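Local coordinates for protein Aac(6')-ib (Escherichia coli, PDB 2BUE) that probably transfers an acetyl group from acetyl-CoA to the 6'-amino group of aminoglycosides such as kanamycin B, conferring antibiotic resistance, at residues 154-159 and 165-170; 34-39 and 67-72. The protein carries 2 engineered substitutions. All coordinates share one frame; numbering follows the deposited sequence.

Contact 1: 154-159 and 165-170; sequences TDPSPS and RCYEKA. With COA (coenzyme A), chain B.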
loop_
_atom_site.group_PDB
_atom_site.type_symbol
_atom_site.label_atom_id
_atom_site.label_comp_id
_atom_site.label_asym_id
_atom_site.label_seq_id
_atom_site.Cartn_x
_atom_site.Cartn_y
_atom_site.Cartn_z
ATOM N N THR A 154 3.129 2.222 7.267
ATOM C CA THR A 154 3.605 2.342 5.884
ATOM C C THR A 154 5.031 2.912 5.933
ATOM O O THR A 154 5.437 3.418 6.975
ATOM C CB THR A 154 2.673 3.181 5.003
ATOM O OG1 THR A 154 3.025 3.003 3.609
ATOM C CG2 THR A 154 2.709 4.645 5.408
ATOM N N ASP A 155 5.749 2.807 4.821
ATOM C CA ASP A 155 7.197 3.042 4.831
ATOM C C ASP A 155 7.683 3.738 3.544
ATOM O O ASP A 155 8.563 3.205 2.851
ATOM C CB ASP A 155 7.953 1.732 5.093
ATOM C CG ASP A 155 7.844 0.729 3.923
ATOM O OD1 ASP A 155 6.830 0.780 3.185
ATOM O OD2 ASP A 155 8.797 -0.059 3.731
ATOM N N PRO A 156 7.125 4.929 3.239
ATOM C CA PRO A 156 7.544 5.631 2.028
ATOM C C PRO A 156 9.034 5.975 2.065
ATOM O O PRO A 156 9.609 6.142 3.135
ATOM C CB PRO A 156 6.712 6.923 2.047
ATOM C CG PRO A 156 6.356 7.133 3.546
ATOM C CD PRO A 156 6.138 5.698 4.028
ATOM N N SER A 157 9.642 6.056 0.884
ATOM C CA SER A 157 10.983 6.605 0.759
ATOM C C SER A 157 11.031 8.029 1.335
ATOM O O SER A 157 10.100 8.814 1.121
ATOM C CB SER A 157 11.321 6.710 -0.724
ATOM O OG SER A 157 12.433 7.571 -0.918
ATOM N N PRO A 158 12.153 8.383 1.993
ATOM C CA PRO A 158 12.337 9.770 2.443
ATOM C C PRO A 158 12.246 10.787 1.284
ATOM O O PRO A 158 11.900 11.935 1.527
ATOM C CB PRO A 158 13.772 9.769 3.018
ATOM C CG PRO A 158 13.999 8.298 3.414
ATOM C CD PRO A 158 13.309 7.529 2.331
ATOM N N SER A 159 12.566 10.344 0.059
ATOM C CA SER A 159 12.519 11.181 -1.153
ATOM C C SER A 159 11.069 11.458 -1.605
ATOM O O SER A 159 10.803 12.437 -2.307
ATOM C CB SER A 159 13.288 10.514 -2.306
ATOM O OG SER A 159 14.692 10.361 -2.056
ATOM N N ARG A 165 2.938 13.069 2.499
ATOM C CA ARG A 165 1.816 13.967 2.744
ATOM C C ARG A 165 0.462 13.273 2.574
ATOM O O ARG A 165 -0.434 13.466 3.392
ATOM C CB ARG A 165 1.899 15.213 1.858
ATOM C CG ARG A 165 0.749 16.187 2.093
ATOM C CD ARG A 165 0.927 17.008 3.379
ATOM N NE ARG A 165 -0.343 17.576 3.845
ATOM C CZ ARG A 165 -0.865 17.361 5.054
ATOM N NH1 ARG A 165 -0.221 16.608 5.939
ATOM N NH2 ARG A 165 -2.027 17.916 5.391
ATOM N N CYS A 166 0.324 12.461 1.528
ATOM C CA CYS A 166 -0.918 11.698 1.325
ATOM C C CYS A 166 -1.212 10.849 2.578
ATOM O O CYS A 166 -2.330 10.866 3.109
ATOM C CB CYS A 166 -0.781 10.812 0.093
ATOM S SG CYS A 166 -2.110 9.611 -0.113
ATOM N N TYR A 167 -0.191 10.135 3.060
ATOM C CA TYR A 167 -0.370 9.283 4.232
ATOM C C TYR A 167 -0.781 10.080 5.476
ATOM O O TYR A 167 -1.655 9.658 6.234
ATOM C CB TYR A 167 0.882 8.448 4.513
ATOM C CG TYR A 167 1.066 7.278 3.563
ATOM C CD1 TYR A 167 0.035 6.316 3.415
ATOM C CD2 TYR A 167 2.293 7.064 2.906
ATOM C CE1 TYR A 167 0.189 5.187 2.579
ATOM C CE2 TYR A 167 2.454 5.949 2.041
ATOM C CZ TYR A 167 1.381 5.014 1.893
ATOM O OH TYR A 167 1.451 3.882 1.075
ATOM N N GLU A 168 -0.148 11.237 5.668
ATOM C CA GLU A 168 -0.531 12.145 6.767
ATOM C C GLU A 168 -1.991 12.576 6.653
ATOM O O GLU A 168 -2.721 12.549 7.646
ATOM C CB GLU A 168 0.393 13.368 6.789
ATOM C CG GLU A 168 1.794 13.041 7.281
ATOM C CD GLU A 168 2.639 14.292 7.436
ATOM O OE1 GLU A 168 2.400 15.255 6.662
ATOM O OE2 GLU A 168 3.530 14.302 8.317
ATOM N N LYS A 169 -2.413 12.959 5.448
ATOM C CA LYS A 169 -3.808 13.363 5.208
ATOM C C LYS A 169 -4.785 12.219 5.516
ATOM O O LYS A 169 -5.914 12.445 5.973
ATOM C CB LYS A 169 -3.994 13.847 3.774
ATOM C CG LYS A 169 -3.293 15.169 3.507
ATOM C CD LYS A 169 -3.917 15.898 2.350
ATOM C CE LYS A 169 -3.642 15.202 1.072
ATOM N NZ LYS A 169 -4.554 15.674 -0.016
ATOM N N ALA A 170 -4.329 10.989 5.298
ATOM C CA ALA A 170 -5.135 9.803 5.616
ATOM C C ALA A 170 -5.026 9.306 7.071
ATOM O O ALA A 170 -5.548 8.218 7.392
ATOM C CB ALA A 170 -4.796 8.669 4.647
HETATM N N1A COA B . 6.010 17.086 -3.077
HETATM C C2A COA B . 5.505 17.263 -1.858
HETATM N N3A COA B . 4.196 17.283 -1.652
HETATM C C4A COA B . 3.355 17.126 -2.689
HETATM C C5A COA B . 3.842 16.942 -3.972
HETATM C C6A COA B . 5.216 16.922 -4.157
HETATM N N6A COA B . 5.714 16.744 -5.386
HETATM N N7A COA B . 2.807 16.815 -4.800
HETATM C C8A COA B . 1.699 16.919 -4.071
HETATM N N9A COA B . 2.037 17.116 -2.791
HETATM C C1B COA B . 1.119 17.252 -1.667
HETATM C C2B COA B . -0.208 17.685 -2.256
HETATM O O2B COA B . -0.272 19.114 -2.214
HETATM C C3B COA B . -1.199 17.003 -1.318
HETATM O O3B COA B . -1.233 17.708 -0.073
HETATM P P3B COA B . -2.288 18.885 0.179
HETATM O O7A COA B . -2.152 19.197 1.763
HETATM O O8A COA B . -3.749 18.254 -0.051
HETATM O O9A COA B . -2.014 20.071 -0.679
HETATM C C4B COA B . -0.518 15.651 -1.052
HETATM O O4B COA B . 0.907 15.871 -1.232
HETATM C C5B COA B . -0.946 14.410 -1.839
HETATM O O5B COA B . -2.290 14.010 -1.539
HETATM P P1A COA B . -3.169 13.340 -2.736
HETATM O O1A COA B . -4.313 12.549 -2.152
HETATM O O2A COA B . -3.484 14.298 -3.826
HETATM O O3A COA B . -2.093 12.300 -3.285
HETATM P P2A COA B . -2.277 11.459 -4.670
HETATM O O4A COA B . -3.710 11.403 -5.015
HETATM O O5A COA B . -1.272 11.893 -5.686
HETATM O O6A COA B . -1.826 9.999 -4.130
HETATM C CBP COA B . 0.128 8.556 -4.248
HETATM C CCP COA B . -0.518 9.766 -3.541
HETATM C CDP COA B . 1.536 8.349 -3.643
HETATM C CEP COA B . -0.757 7.308 -3.994
HETATM C CAP COA B . 0.229 8.847 -5.784
HETATM O OAP COA B . 0.790 10.157 -6.013
HETATM C C9P COA B . 1.012 7.762 -6.555
HETATM O O9P COA B . 0.503 6.655 -6.744
HETATM N N8P COA B . 2.242 8.118 -6.987
HETATM C C7P COA B . 3.129 7.204 -7.742
HETATM C C6P COA B . 3.410 5.906 -6.942
HETATM C C5P COA B . 3.822 6.143 -5.468
HETATM O O5P COA B . 4.545 7.089 -5.141
HETATM N N4P COA B . 3.353 5.245 -4.586
HETATM C C3P COA B . 3.645 5.376 -3.142
HETATM C C2P COA B . 4.955 4.707 -2.729
HETATM S S1P COA B . 5.215 4.746 -0.899
#
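The methyl group of Thr-154 sits squarely on the ring of Tyr-167. CG2 lies 3.4 Å from the ring centroid and only 7° off the ring normal, a clear CH-pi contact. OG1 of Thr-154 stands anti to the backbone N (chi1 -167°), which turns it toward the phenol end and puts CG2 over the ring. Thr-154 OG1 is 3.1 Å from Tyr-167 OH. Each hydroxyl bonds outside the segments: OG1 to Ile-117 O, and OH to Gln-119 OE1. Pro-156 adds an apolar touch, its CG 4.1 Å from Tyr-167 CD2. Its CA lies 3.8 Å from S1P of coenzyme A, and that sulfur also faces the ring edge of Tyr-167.

Two other side chains of helix 161-169 grip the 3'-phosphate. Arg-165 NE gives O7A a nearly straight bond of 3.2 Å (172°). Glu-168 OE1 takes NH1 of the same guanidinium in a 3.0 Å salt bridge, which should help fix its orientation. Lys-169 NZ reaches O8A at 2.7 Å, with a second, weak bond to O5B.

The contact joins strand 151-154 to the helix that follows it. It belongs to the coenzyme A site of the GNAT fold.

Contact 2: 34-39 and 67-72; sequences HDLAML and QYLPSV. With RIO (ribostamycin), chain C.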
loop_
_atom_site.group_PDB
_atom_site.type_symbol
_atom_site.label_atom_id
_atom_site.label_comp_id
_atom_site.label_asym_id
_atom_site.label_seq_id
_atom_site.Cartn_x
_atom_site.Cartn_y
_atom_site.Cartn_z
ATOM N N HIS A 34 -6.476 -12.349 -13.515
ATOM C CA HIS A 34 -6.947 -11.618 -14.704
ATOM C C HIS A 34 -6.526 -10.155 -14.777
ATOM O O HIS A 34 -6.643 -9.532 -15.830
ATOM C CB HIS A 34 -8.463 -11.743 -14.832
ATOM C CG HIS A 34 -8.919 -13.161 -14.790
ATOM N ND1 HIS A 34 -8.690 -14.037 -15.829
ATOM C CD2 HIS A 34 -9.509 -13.881 -13.809
ATOM C CE1 HIS A 34 -9.160 -15.230 -15.505
ATOM N NE2 HIS A 34 -9.658 -15.163 -14.283
ATOM N N ASP A 35 -6.039 -9.620 -13.653
ATOM C CA ASP A 35 -5.579 -8.241 -13.570
ATOM C C ASP A 35 -4.079 -8.075 -13.865
ATOM O O ASP A 35 -3.581 -6.941 -13.911
ATOM C CB ASP A 35 -5.862 -7.680 -12.163
ATOM C CG ASP A 35 -7.359 -7.619 -11.841
ATOM O OD1 ASP A 35 -8.140 -7.136 -12.699
ATOM O OD2 ASP A 35 -7.735 -8.072 -10.736
ATOM N N LEU A 36 -3.364 -9.183 -14.044
ATOM C CA LEU A 36 -1.900 -9.134 -14.068
ATOM C C LEU A 36 -1.375 -8.395 -15.300
ATOM O O LEU A 36 -0.415 -7.625 -15.195
ATOM C CB LEU A 36 -1.272 -10.519 -13.944
ATOM C CG LEU A 36 -1.520 -11.203 -12.588
ATOM C CD1 LEU A 36 -1.153 -12.658 -12.700
ATOM C CD2 LEU A 36 -0.706 -10.549 -11.460
ATOM N N ALA A 37 -2.017 -8.601 -16.445
ATOM C CA ALA A 37 -1.597 -7.867 -17.666
ATOM C C ALA A 37 -1.715 -6.356 -17.479
ATOM O O ALA A 37 -0.784 -5.585 -17.842
ATOM C CB ALA A 37 -2.430 -8.322 -18.883
ATOM N N MET A 38 -2.849 -5.947 -16.898
ATOM C CA MET A 38 -3.109 -4.540 -16.566
ATOM C C MET A 38 -2.081 -4.002 -15.566
ATOM O O MET A 38 -1.508 -2.922 -15.764
ATOM C CB MET A 38 -4.530 -4.381 -16.021
ATOM C CG MET A 38 -4.862 -2.954 -15.589
ATOM S SD MET A 38 -6.542 -2.844 -14.939
ATOM C CE MET A 38 -6.438 -3.749 -13.405
ATOM N N LEU A 39 -1.819 -4.756 -14.506
ATOM C CA LEU A 39 -0.800 -4.353 -13.521
ATOM C C LEU A 39 0.595 -4.187 -14.173
ATOM O O LEU A 39 1.313 -3.217 -13.898
ATOM C CB LEU A 39 -0.782 -5.343 -12.349
ATOM C CG LEU A 39 0.221 -5.006 -11.249
ATOM C CD1 LEU A 39 -0.156 -3.655 -10.596
ATOM C CD2 LEU A 39 0.264 -6.176 -10.248
ATOM N N GLN A 67 5.501 -12.742 -9.802
ATOM C CA GLN A 67 5.684 -12.059 -8.519
ATOM C C GLN A 67 4.387 -11.565 -7.899
ATOM O O GLN A 67 4.288 -11.473 -6.660
ATOM C CB GLN A 67 6.657 -10.892 -8.668
ATOM C CG GLN A 67 8.077 -11.397 -8.938
ATOM C CD GLN A 67 9.041 -10.325 -9.364
ATOM O OE1 GLN A 67 8.985 -9.186 -8.893
ATOM N NE2 GLN A 67 9.954 -10.688 -10.260
ATOM N N TYR A 68 3.409 -11.246 -8.745
ATOM C CA TYR A 68 2.167 -10.620 -8.258
ATOM C C TYR A 68 0.934 -11.526 -8.338
ATOM O O TYR A 68 -0.169 -11.109 -7.956
ATOM C CB TYR A 68 1.878 -9.278 -8.955
ATOM C CG TYR A 68 2.829 -8.168 -8.570
ATOM C CD1 TYR A 68 2.489 -7.265 -7.549
ATOM C CD2 TYR A 68 4.056 -8.019 -9.216
ATOM C CE1 TYR A 68 3.330 -6.232 -7.206
ATOM C CE2 TYR A 68 4.940 -6.989 -8.862
ATOM C CZ TYR A 68 4.564 -6.103 -7.850
ATOM O OH TYR A 68 5.418 -5.080 -7.497
ATOM N N LEU A 69 1.105 -12.764 -8.821
ATOM C CA LEU A 69 -0.007 -13.714 -8.799
ATOM C C LEU A 69 -0.483 -13.783 -7.352
ATOM O O LEU A 69 0.358 -13.940 -6.470
ATOM C CB LEU A 69 0.460 -15.091 -9.263
ATOM C CG LEU A 69 -0.630 -16.161 -9.408
ATOM C CD1 LEU A 69 -1.640 -15.811 -10.503
ATOM C CD2 LEU A 69 0.056 -17.523 -9.652
ATOM N N PRO A 70 -1.802 -13.587 -7.107
ATOM C CA PRO A 70 -2.268 -13.535 -5.713
ATOM C C PRO A 70 -1.790 -14.716 -4.850
ATOM O O PRO A 70 -1.394 -14.522 -3.706
ATOM C CB PRO A 70 -3.799 -13.428 -5.848
ATOM C CG PRO A 70 -3.979 -12.637 -7.124
ATOM C CD PRO A 70 -2.893 -13.274 -8.046
ATOM N N SER A 71 -1.768 -15.930 -5.390
ATOM C CA SER A 71 -1.271 -17.085 -4.622
ATOM C C SER A 71 0.220 -17.015 -4.251
ATOM O O SER A 71 0.641 -17.543 -3.218
ATOM C CB SER A 71 -1.565 -18.387 -5.374
ATOM O OG SER A 71 -0.895 -18.377 -6.627
ATOM N N VAL A 72 1.022 -16.354 -5.095
ATOM C CA VAL A 72 2.446 -16.149 -4.795
ATOM C C VAL A 72 2.606 -15.082 -3.706
ATOM O O VAL A 72 3.399 -15.246 -2.783
ATOM C CB VAL A 72 3.248 -15.732 -6.068
ATOM C CG1 VAL A 72 4.669 -15.302 -5.715
ATOM C CG2 VAL A 72 3.286 -16.888 -7.093
HETATM O O1 RIO C . 5.404 -5.160 -4.395
HETATM C C1 RIO C . 5.107 -6.550 -4.195
HETATM C C2 RIO C . 6.408 -7.275 -3.827
HETATM O O2 RIO C . 7.328 -6.406 -3.134
HETATM C C3 RIO C . 7.132 -6.534 -1.716
HETATM O O3 RIO C . 6.471 -5.367 -1.186
HETATM C C4 RIO C . 7.201 -4.726 -0.067
HETATM C C5 RIO C . 6.838 -5.366 1.304
HETATM O O4 RIO C . 7.221 -6.731 1.331
HETATM C C6 RIO C . 7.444 -4.637 2.516
HETATM N N1 RIO C . 6.882 -5.228 3.765
HETATM C C7 RIO C . 7.092 -3.125 2.465
HETATM C C8 RIO C . 7.570 -2.508 1.134
HETATM N N2 RIO C . 7.286 -1.045 1.161
HETATM C C9 RIO C . 6.873 -3.205 -0.086
HETATM O O5 RIO C . 7.513 -2.635 -1.264
HETATM C C10 RIO C . 6.607 -2.367 -2.336
HETATM O O6 RIO C . 6.008 -1.102 -2.188
HETATM C C11 RIO C . 6.898 0.058 -2.356
HETATM C C12 RIO C . 5.984 1.306 -2.316
HETATM N N3 RIO C . 5.599 1.617 -0.930
HETATM C C13 RIO C . 7.672 -0.017 -3.708
HETATM O O7 RIO C . 8.642 1.058 -3.723
HETATM C C14 RIO C . 8.382 -1.387 -3.838
HETATM O O8 RIO C . 9.147 -1.503 -5.072
HETATM C C15 RIO C . 7.376 -2.538 -3.680
HETATM N N4 RIO C . 8.020 -3.850 -3.735
HETATM C C16 RIO C . 6.332 -7.848 -1.518
HETATM O O9 RIO C . 7.156 -8.716 -0.756
HETATM C C17 RIO C . 6.255 -8.476 -2.921
HETATM O O10 RIO C . 7.431 -9.314 -3.095
#
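Leu-36 opens the contact, and its two methyls split between two residues. Leu-36 CD1 meets CD1 of Leu-69 at 3.9 Å, and these two side chains run at a slant to each other. Leu-36 CD2 lies 3.8 Å from Tyr-68 CB and 3.6 Å from Tyr-68 O. The branches reach across because CG of Leu-36 stands anti to the carbonyl carbon (chi1 -66°). Leu-69 starts out pointing away from the helix, yet its CD1 still reaches Leu-36. It is the N-cap residue of helix 70-74.

Met-38 touches Ile-82 and so brings helix 36-43 to the sheet. One turn on from Leu-36, Leu-39 offers the same side of the helix to Tyr-68, and it also touches Tyr-92 of the sheet. Its N bonds to Asp-35 O. With CG anti to the backbone N (chi1 -179°), Leu-39 CD2 reaches the root of the tyrosine ring, 3.7 Å from Tyr-68 CG. Leu-39 CD2 is also 3.7 Å from Tyr-68 CB. The two side chains cross at about a right angle, and the methyl approaches the ring obliquely. Tyr-68 CB is therefore held by one methyl each of Leu-36 and Leu-39.

Beyond this apolar base, the other end of Tyr-68 is polar. Tyr-68 OH accepts a 3.1 Å bond from O1 of ribostamycin, the hydroxymethyl oxygen on its ribose. Trp-52 NE1 bonds to the same OH. Ribostamycin C1 also approaches the ring obliquely, 3.5 Å from Tyr-68 CE1.

The contact thus joins helix 36-43 to the junction of helices 61-68 and 70-74, and places a tyrosine of the aminoglycoside pocket in this GNAT domain.

From the N terminus, contact 2 comes first. It closes a loop of 27 residues, about half of them helical, bringing helix 36-43 against helices 61-68 and 70-74. The chain runs on through strands 78-85, 88-97 and 114-121 and helix 131-144. Contact 1 follows, closing a short loop between strand 151-154 and helix 161-169. The two loops lie in series, neither nested nor crossed. The centres of contact 1 and contact 2 are about 25 Å apart, on opposite sides of the chain's centre. The nearest atoms of contact 1 and contact 2 are about 12 Å apart. Ribostamycin links them: Tyr-68 of contact 2 and Asp-155 of contact 1 both bond to it. Contact 1 alone also borders coenzyme A.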